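Local coordinates for protein probable Ni/Fe-hydrogenase 1 B-type cytochrome subunit (Escherichia coli K-12, PDB 6G94) that probably serves as the membrane b-type cytochrome of hydrogenase 1, binding heme and carrying electrons in the bacterial inner membrane, at residues I62-G67 with A149-H154; E168-T173 with H181-L186. One frame throughout, in Å; residues are numbered along the deposited sequence.

Contact 1 (I62-G67 with A149-H154); sequences IHFSAG and ALYSEH. With HEM (protoporphyrin IX containing Fe), chain B.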
# COMPACT_ATOMS: atom_id res chain seq x y z
N ILE I 62 9.76 13.33 -31.63
CA ILE I 62 10.17 14.66 -32.01
C ILE I 62 11.63 14.63 -32.44
O ILE I 62 12.00 15.28 -33.41
CB ILE I 62 9.94 15.65 -30.86
CG1 ILE I 62 8.44 15.79 -30.58
CG2 ILE I 62 10.51 17.02 -31.20
CD1 ILE I 62 8.11 16.62 -29.37
N HIS I 63 12.45 13.85 -31.75
CA HIS I 63 13.86 13.70 -32.10
C HIS I 63 14.05 13.07 -33.47
O HIS I 63 14.72 13.63 -34.32
CB HIS I 63 14.59 12.90 -31.03
CG HIS I 63 16.09 12.96 -31.14
ND1 HIS I 63 16.83 13.99 -30.63
CD2 HIS I 63 16.97 12.11 -31.72
CE1 HIS I 63 18.11 13.78 -30.88
NE2 HIS I 63 18.23 12.65 -31.55
N PHE I 64 13.45 11.92 -33.71
CA PHE I 64 13.71 11.18 -34.96
C PHE I 64 13.28 11.96 -36.19
O PHE I 64 13.90 11.87 -37.26
CB PHE I 64 13.02 9.81 -34.95
CG PHE I 64 13.33 8.98 -33.74
CD1 PHE I 64 14.54 9.12 -33.06
CD2 PHE I 64 12.42 8.03 -33.29
CE1 PHE I 64 14.83 8.36 -31.94
CE2 PHE I 64 12.70 7.26 -32.17
CZ PHE I 64 13.90 7.42 -31.49
N SER I 65 12.21 12.75 -36.03
CA SER I 65 11.57 13.39 -37.16
C SER I 65 12.18 14.78 -37.36
O SER I 65 12.27 15.27 -38.49
CB SER I 65 10.03 13.38 -37.02
OG SER I 65 9.59 14.18 -35.95
N ALA I 66 12.67 15.39 -36.27
CA ALA I 66 13.56 16.56 -36.37
C ALA I 66 14.86 16.17 -37.06
O ALA I 66 15.43 16.93 -37.82
CB ALA I 66 13.83 17.18 -35.01
N GLY I 67 15.30 14.95 -36.80
CA GLY I 67 16.48 14.43 -37.44
C GLY I 67 16.26 14.12 -38.89
O GLY I 67 17.20 14.07 -39.67
N ALA I 149 22.12 5.04 -37.85
CA ALA I 149 22.54 3.67 -37.58
C ALA I 149 21.71 3.15 -36.43
O ALA I 149 21.33 2.00 -36.41
CB ALA I 149 24.02 3.59 -37.26
N LEU I 150 21.42 4.02 -35.46
CA LEU I 150 20.54 3.68 -34.36
C LEU I 150 19.08 3.54 -34.75
O LEU I 150 18.42 2.60 -34.36
CB LEU I 150 20.64 4.73 -33.27
CG LEU I 150 21.96 4.85 -32.57
CD1 LEU I 150 21.91 6.01 -31.60
CD2 LEU I 150 22.30 3.54 -31.88
N TYR I 151 18.58 4.49 -35.52
CA TYR I 151 17.19 4.52 -35.96
C TYR I 151 16.77 3.39 -36.91
O TYR I 151 15.69 2.84 -36.79
CB TYR I 151 16.88 5.91 -36.53
CG TYR I 151 15.47 6.09 -37.00
CD1 TYR I 151 15.11 5.71 -38.29
CD2 TYR I 151 14.50 6.63 -36.19
CE1 TYR I 151 13.81 5.85 -38.75
CE2 TYR I 151 13.19 6.78 -36.64
CZ TYR I 151 12.86 6.39 -37.92
OH TYR I 151 11.59 6.53 -38.40
N SER I 152 17.62 3.07 -37.87
CA SER I 152 17.34 2.06 -38.88
C SER I 152 17.63 0.64 -38.40
O SER I 152 17.47 -0.32 -39.16
CB SER I 152 18.18 2.34 -40.12
N GLU I 153 18.04 0.51 -37.15
CA GLU I 153 18.47 -0.77 -36.61
C GLU I 153 17.44 -1.90 -36.67
O GLU I 153 17.68 -2.88 -37.39
CB GLU I 153 18.93 -0.59 -35.15
N HIS I 154 16.31 -1.76 -35.94
CA HIS I 154 15.26 -2.82 -35.76
C HIS I 154 14.57 -3.24 -37.02
O HIS I 154 13.35 -3.34 -37.02
CB HIS I 154 14.19 -2.47 -34.69
CHA HEM B . 19.72 9.90 -29.49
CHB HEM B . 21.31 14.35 -30.17
CHC HEM B . 20.91 13.77 -34.93
CHD HEM B . 18.76 9.54 -34.19
C1A HEM B . 20.30 11.12 -29.32
C2A HEM B . 20.94 11.49 -28.14
C3A HEM B . 21.40 12.74 -28.32
C4A HEM B . 21.03 13.14 -29.61
CMA HEM B . 22.16 13.54 -27.29
CAA HEM B . 21.07 10.65 -26.88
CBA HEM B . 22.22 9.66 -26.94
CGA HEM B . 22.28 8.89 -25.66
O1A HEM B . 22.58 9.39 -24.57
O2A HEM B . 22.03 7.68 -25.69
C1B HEM B . 21.36 14.57 -31.55
C2B HEM B . 21.88 15.76 -32.14
C3B HEM B . 21.78 15.58 -33.48
C4B HEM B . 21.18 14.27 -33.67
CMB HEM B . 22.43 16.96 -31.41
CAB HEM B . 22.16 16.45 -34.59
CBB HEM B . 22.51 17.71 -34.40
C1C HEM B . 20.23 12.58 -35.14
C2C HEM B . 19.77 12.13 -36.38
C3C HEM B . 19.17 10.93 -36.17
C4C HEM B . 19.26 10.65 -34.79
CMC HEM B . 19.94 12.81 -37.72
CAC HEM B . 18.55 10.09 -37.21
CBC HEM B . 17.27 9.77 -37.15
C1D HEM B . 18.91 9.31 -32.84
C2D HEM B . 18.49 8.04 -32.26
C3D HEM B . 18.75 8.13 -30.93
C4D HEM B . 19.34 9.46 -30.74
CMD HEM B . 17.87 6.91 -33.05
CAD HEM B . 18.51 7.11 -29.83
CBD HEM B . 17.06 6.63 -29.77
CGD HEM B . 16.76 5.69 -28.64
O1D HEM B . 17.13 4.51 -28.65
O2D HEM B . 16.10 6.07 -27.67
NA HEM B . 20.38 12.13 -30.23
NB HEM B . 20.95 13.72 -32.49
NC HEM B . 19.86 11.70 -34.19
ND HEM B . 19.42 10.13 -31.90
FE HEM B . 20.11 11.82 -32.15
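One wall of the heme pocket is built where F64 on helix 55-83 meets Y151 at the end of helix 130-151. The two rings form an offset edge-to-face pair, centroids 5.3 Å apart and planes at 70°: the CD2 and CE2 edge of Y151 is turned toward one face of F64. CE2 of Y151 also lies 3.5 Å from F64 CB. With CG anti to the backbone N (chi1 -179°), Y151 reaches across to the other helix, and its OH is hydrogen-bonded to an acidic side chain of another protein chain. Flat and apolar, F64 suits a place where it meets both the tyrosine edge and the heme periphery; its CE1 lies 3.5 Å from the heme methyl CMD, which L150 CB also touches at 3.5 Å. Replacing F64 by an alanine removes the ring, and the edge of Y151 is then likely to lose its aromatic face and the heme methyl CMD a neighbour. Next to F64, H63 binds the heme iron through NE2 at 2.1 Å, while its ND1 is hydrogen-bonded to T35 OG1. With H184 as the other axial ligand, this is a heme b held between transmembrane helices by two histidines.

Contact 2 (E168-T173 with H181-L186); sequences EFFYWT and HSWHRL. With HEM (protoporphyrin IX containing Fe), chain B.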
# COMPACT_ATOMS: atom_id res chain seq x y z
N GLU I 168 28.62 -2.68 -37.69
CA GLU I 168 29.68 -3.67 -37.79
C GLU I 168 31.02 -3.06 -37.46
O GLU I 168 31.88 -3.72 -36.88
CB GLU I 168 29.71 -4.33 -39.17
CG GLU I 168 28.34 -4.70 -39.69
CD GLU I 168 28.36 -5.36 -41.06
OE1 GLU I 168 29.47 -5.60 -41.57
OE2 GLU I 168 27.30 -5.63 -41.64
N PHE I 169 31.19 -1.79 -37.83
CA PHE I 169 32.38 -1.05 -37.53
C PHE I 169 32.60 -0.93 -36.02
O PHE I 169 33.65 -1.26 -35.52
CB PHE I 169 32.35 0.33 -38.18
CG PHE I 169 33.41 1.24 -37.67
CD1 PHE I 169 34.72 1.12 -38.11
CD2 PHE I 169 33.11 2.17 -36.70
CE1 PHE I 169 35.70 1.91 -37.61
CE2 PHE I 169 34.09 2.98 -36.20
CZ PHE I 169 35.39 2.85 -36.66
N PHE I 170 31.60 -0.45 -35.31
CA PHE I 170 31.69 -0.38 -33.87
C PHE I 170 31.90 -1.74 -33.21
O PHE I 170 32.52 -1.82 -32.17
CB PHE I 170 30.49 0.36 -33.31
CG PHE I 170 30.63 1.83 -33.44
CD1 PHE I 170 31.55 2.51 -32.68
CD2 PHE I 170 29.88 2.55 -34.35
CE1 PHE I 170 31.71 3.88 -32.81
CE2 PHE I 170 30.03 3.92 -34.48
CZ PHE I 170 30.95 4.59 -33.71
N TYR I 171 31.41 -2.81 -33.83
CA TYR I 171 31.69 -4.18 -33.36
C TYR I 171 33.14 -4.54 -33.65
O TYR I 171 33.78 -5.23 -32.86
CB TYR I 171 30.74 -5.22 -34.01
CG TYR I 171 29.44 -5.44 -33.26
CD1 TYR I 171 28.32 -4.62 -33.47
CD2 TYR I 171 29.32 -6.46 -32.33
CE1 TYR I 171 27.14 -4.81 -32.78
CE2 TYR I 171 28.14 -6.67 -31.62
CZ TYR I 171 27.05 -5.85 -31.85
OH TYR I 171 25.88 -6.05 -31.16
N TRP I 172 33.64 -4.07 -34.78
CA TRP I 172 35.02 -4.33 -35.20
C TRP I 172 35.99 -3.62 -34.25
O TRP I 172 37.01 -4.17 -33.88
CB TRP I 172 35.21 -3.89 -36.66
CG TRP I 172 36.58 -4.10 -37.20
CD1 TRP I 172 37.11 -5.27 -37.66
CD2 TRP I 172 37.61 -3.10 -37.37
NE1 TRP I 172 38.41 -5.07 -38.09
CE2 TRP I 172 38.74 -3.75 -37.92
CE3 TRP I 172 37.68 -1.72 -37.09
CZ2 TRP I 172 39.94 -3.07 -38.19
CZ3 TRP I 172 38.88 -1.04 -37.36
CH2 TRP I 172 39.99 -1.73 -37.91
N THR I 173 35.63 -2.40 -33.85
CA THR I 173 36.22 -1.66 -32.73
C THR I 173 36.38 -2.49 -31.45
O THR I 173 37.22 -2.19 -30.59
CB THR I 173 35.34 -0.42 -32.48
OG1 THR I 173 35.79 0.62 -33.35
CG2 THR I 173 35.32 0.08 -31.02
N HIS I 181 25.73 5.01 -29.30
CA HIS I 181 25.01 5.92 -28.40
C HIS I 181 25.95 6.89 -27.74
O HIS I 181 25.60 8.05 -27.52
CB HIS I 181 24.30 5.14 -27.30
CG HIS I 181 22.90 4.75 -27.65
ND1 HIS I 181 21.80 5.45 -27.20
CD2 HIS I 181 22.42 3.75 -28.43
CE1 HIS I 181 20.70 4.89 -27.67
NE2 HIS I 181 21.05 3.86 -28.43
N SER I 182 27.15 6.42 -27.41
CA SER I 182 28.10 7.20 -26.64
C SER I 182 28.75 8.24 -27.54
O SER I 182 28.78 9.41 -27.20
CB SER I 182 29.14 6.30 -25.97
OG SER I 182 28.64 5.79 -24.74
N TRP I 183 29.25 7.80 -28.69
CA TRP I 183 29.82 8.70 -29.69
C TRP I 183 28.79 9.69 -30.24
O TRP I 183 29.14 10.83 -30.52
CB TRP I 183 30.44 7.90 -30.83
CG TRP I 183 31.76 7.30 -30.46
CD1 TRP I 183 32.01 6.01 -30.18
CD2 TRP I 183 33.03 7.98 -30.35
NE1 TRP I 183 33.34 5.81 -29.91
CE2 TRP I 183 33.99 7.01 -30.00
CE3 TRP I 183 33.44 9.31 -30.52
CZ2 TRP I 183 35.35 7.32 -29.81
CZ3 TRP I 183 34.79 9.62 -30.33
CH2 TRP I 183 35.72 8.62 -29.98
N HIS I 184 27.55 9.25 -30.39
CA HIS I 184 26.43 10.13 -30.76
C HIS I 184 26.23 11.20 -29.70
O HIS I 184 26.09 12.37 -30.04
CB HIS I 184 25.14 9.32 -30.97
CG HIS I 184 24.03 10.09 -31.65
ND1 HIS I 184 24.04 10.38 -33.00
CD2 HIS I 184 22.86 10.58 -31.17
CE1 HIS I 184 22.93 11.02 -33.31
NE2 HIS I 184 22.19 11.14 -32.23
N ARG I 185 26.22 10.82 -28.42
CA ARG I 185 26.03 11.81 -27.35
C ARG I 185 27.21 12.78 -27.28
O ARG I 185 27.04 13.96 -26.96
CB ARG I 185 25.80 11.13 -26.00
CG ARG I 185 25.85 12.09 -24.81
CD ARG I 185 25.23 11.52 -23.56
NE ARG I 185 23.85 11.97 -23.43
CZ ARG I 185 23.44 12.85 -22.52
NH1 ARG I 185 22.17 13.21 -22.49
NH2 ARG I 185 24.29 13.39 -21.66
N LEU I 186 28.41 12.28 -27.59
CA LEU I 186 29.61 13.11 -27.58
C LEU I 186 29.52 14.18 -28.67
O LEU I 186 29.79 15.35 -28.41
CB LEU I 186 30.88 12.27 -27.75
CG LEU I 186 32.21 13.02 -27.82
CD1 LEU I 186 32.50 13.77 -26.52
CD2 LEU I 186 33.34 12.08 -28.20
CHA HEM B . 19.72 9.90 -29.49
CHB HEM B . 21.31 14.35 -30.17
CHC HEM B . 20.91 13.77 -34.93
CHD HEM B . 18.76 9.54 -34.19
C1A HEM B . 20.30 11.12 -29.32
C2A HEM B . 20.94 11.49 -28.14
C3A HEM B . 21.40 12.74 -28.32
C4A HEM B . 21.03 13.14 -29.61
CMA HEM B . 22.16 13.54 -27.29
CAA HEM B . 21.07 10.65 -26.88
CBA HEM B . 22.22 9.66 -26.94
CGA HEM B . 22.28 8.89 -25.66
O1A HEM B . 22.58 9.39 -24.57
O2A HEM B . 22.03 7.68 -25.69
C1B HEM B . 21.36 14.57 -31.55
C2B HEM B . 21.88 15.76 -32.14
C3B HEM B . 21.78 15.58 -33.48
C4B HEM B . 21.18 14.27 -33.67
CMB HEM B . 22.43 16.96 -31.41
CAB HEM B . 22.16 16.45 -34.59
CBB HEM B . 22.51 17.71 -34.40
C1C HEM B . 20.23 12.58 -35.14
C2C HEM B . 19.77 12.13 -36.38
C3C HEM B . 19.17 10.93 -36.17
C4C HEM B . 19.26 10.65 -34.79
CMC HEM B . 19.94 12.81 -37.72
CAC HEM B . 18.55 10.09 -37.21
CBC HEM B . 17.27 9.77 -37.15
C1D HEM B . 18.91 9.31 -32.84
C2D HEM B . 18.49 8.04 -32.26
C3D HEM B . 18.75 8.13 -30.93
C4D HEM B . 19.34 9.46 -30.74
CMD HEM B . 17.87 6.91 -33.05
CAD HEM B . 18.51 7.11 -29.83
CBD HEM B . 17.06 6.63 -29.77
CGD HEM B . 16.76 5.69 -28.64
O1D HEM B . 17.13 4.51 -28.65
O2D HEM B . 16.10 6.07 -27.67
NA HEM B . 20.38 12.13 -30.23
NB HEM B . 20.95 13.72 -32.49
NC HEM B . 19.86 11.70 -34.19
ND HEM B . 19.42 10.13 -31.90
FE HEM B . 20.11 11.82 -32.15
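This is a small aromatic contact on what is predicted to be the periplasmic side, joining the short helix 166-172 to the start of the long helix 177-203. A single pair, F170 and W183, carries it. CE1 of F170 comes to 3.4 Å from CD1 of W183, and the phenyl ring lies obliquely to the five-membered ring of the indole, with centroids 5.4 Å apart and planes at 34°. Both side chains have CG anti to their own carbonyl carbon (chi1 -79° in F170), which turns each ring toward the other helix. Large flat residues suit this place because the backbones stay well apart, the nearest CA atoms, those of F170 and W183, being 10.2 Å from each other. Other residues of the second helix turn to the heme. H184 binds the iron through NE2 at 2.2 Å, and its ND1 is hydrogen-bonded to T146 OG1. H181 ND1 gives a nearly straight hydrogen bond of 2.7 Å to propionate oxygen O2A, which lies at the edge of the imidazole, in its plane. On the other oxygen of that propionate, O1A, R185 NE makes a weak bond of 3.1 Å; R185 NH2 also forms a salt bridge to an acidic side chain of another protein chain. H181 and R185 thus hold a propionate beside H184, which shares the iron's axial positions with H63 of helix 55-83: the bis-histidine heme b site of a membrane cytochrome.

From the N terminus, helix 55-83 supplies the first half of contact 1, and the chain runs through 81 residues, including helix 102-111, before helix 130-151 closes that long loop. Contact 2 follows in series, neither nested nor crossing: helix 166-172 opens it and helix 177-203 closes it after only seven residues. The centres lie about 15 Å apart, yet the two contacts meet at the heme, since H63 of contact 1 and H184 of contact 2 are the two protein ligands of one iron. They also touch directly, L150 CD2 lying 3.5 Å from H181 CD2. Together they tie helices 55-83, 130-151 and 177-203 around the cofactor, with the short helix 166-172 joined to helix 177-203 through contact 2.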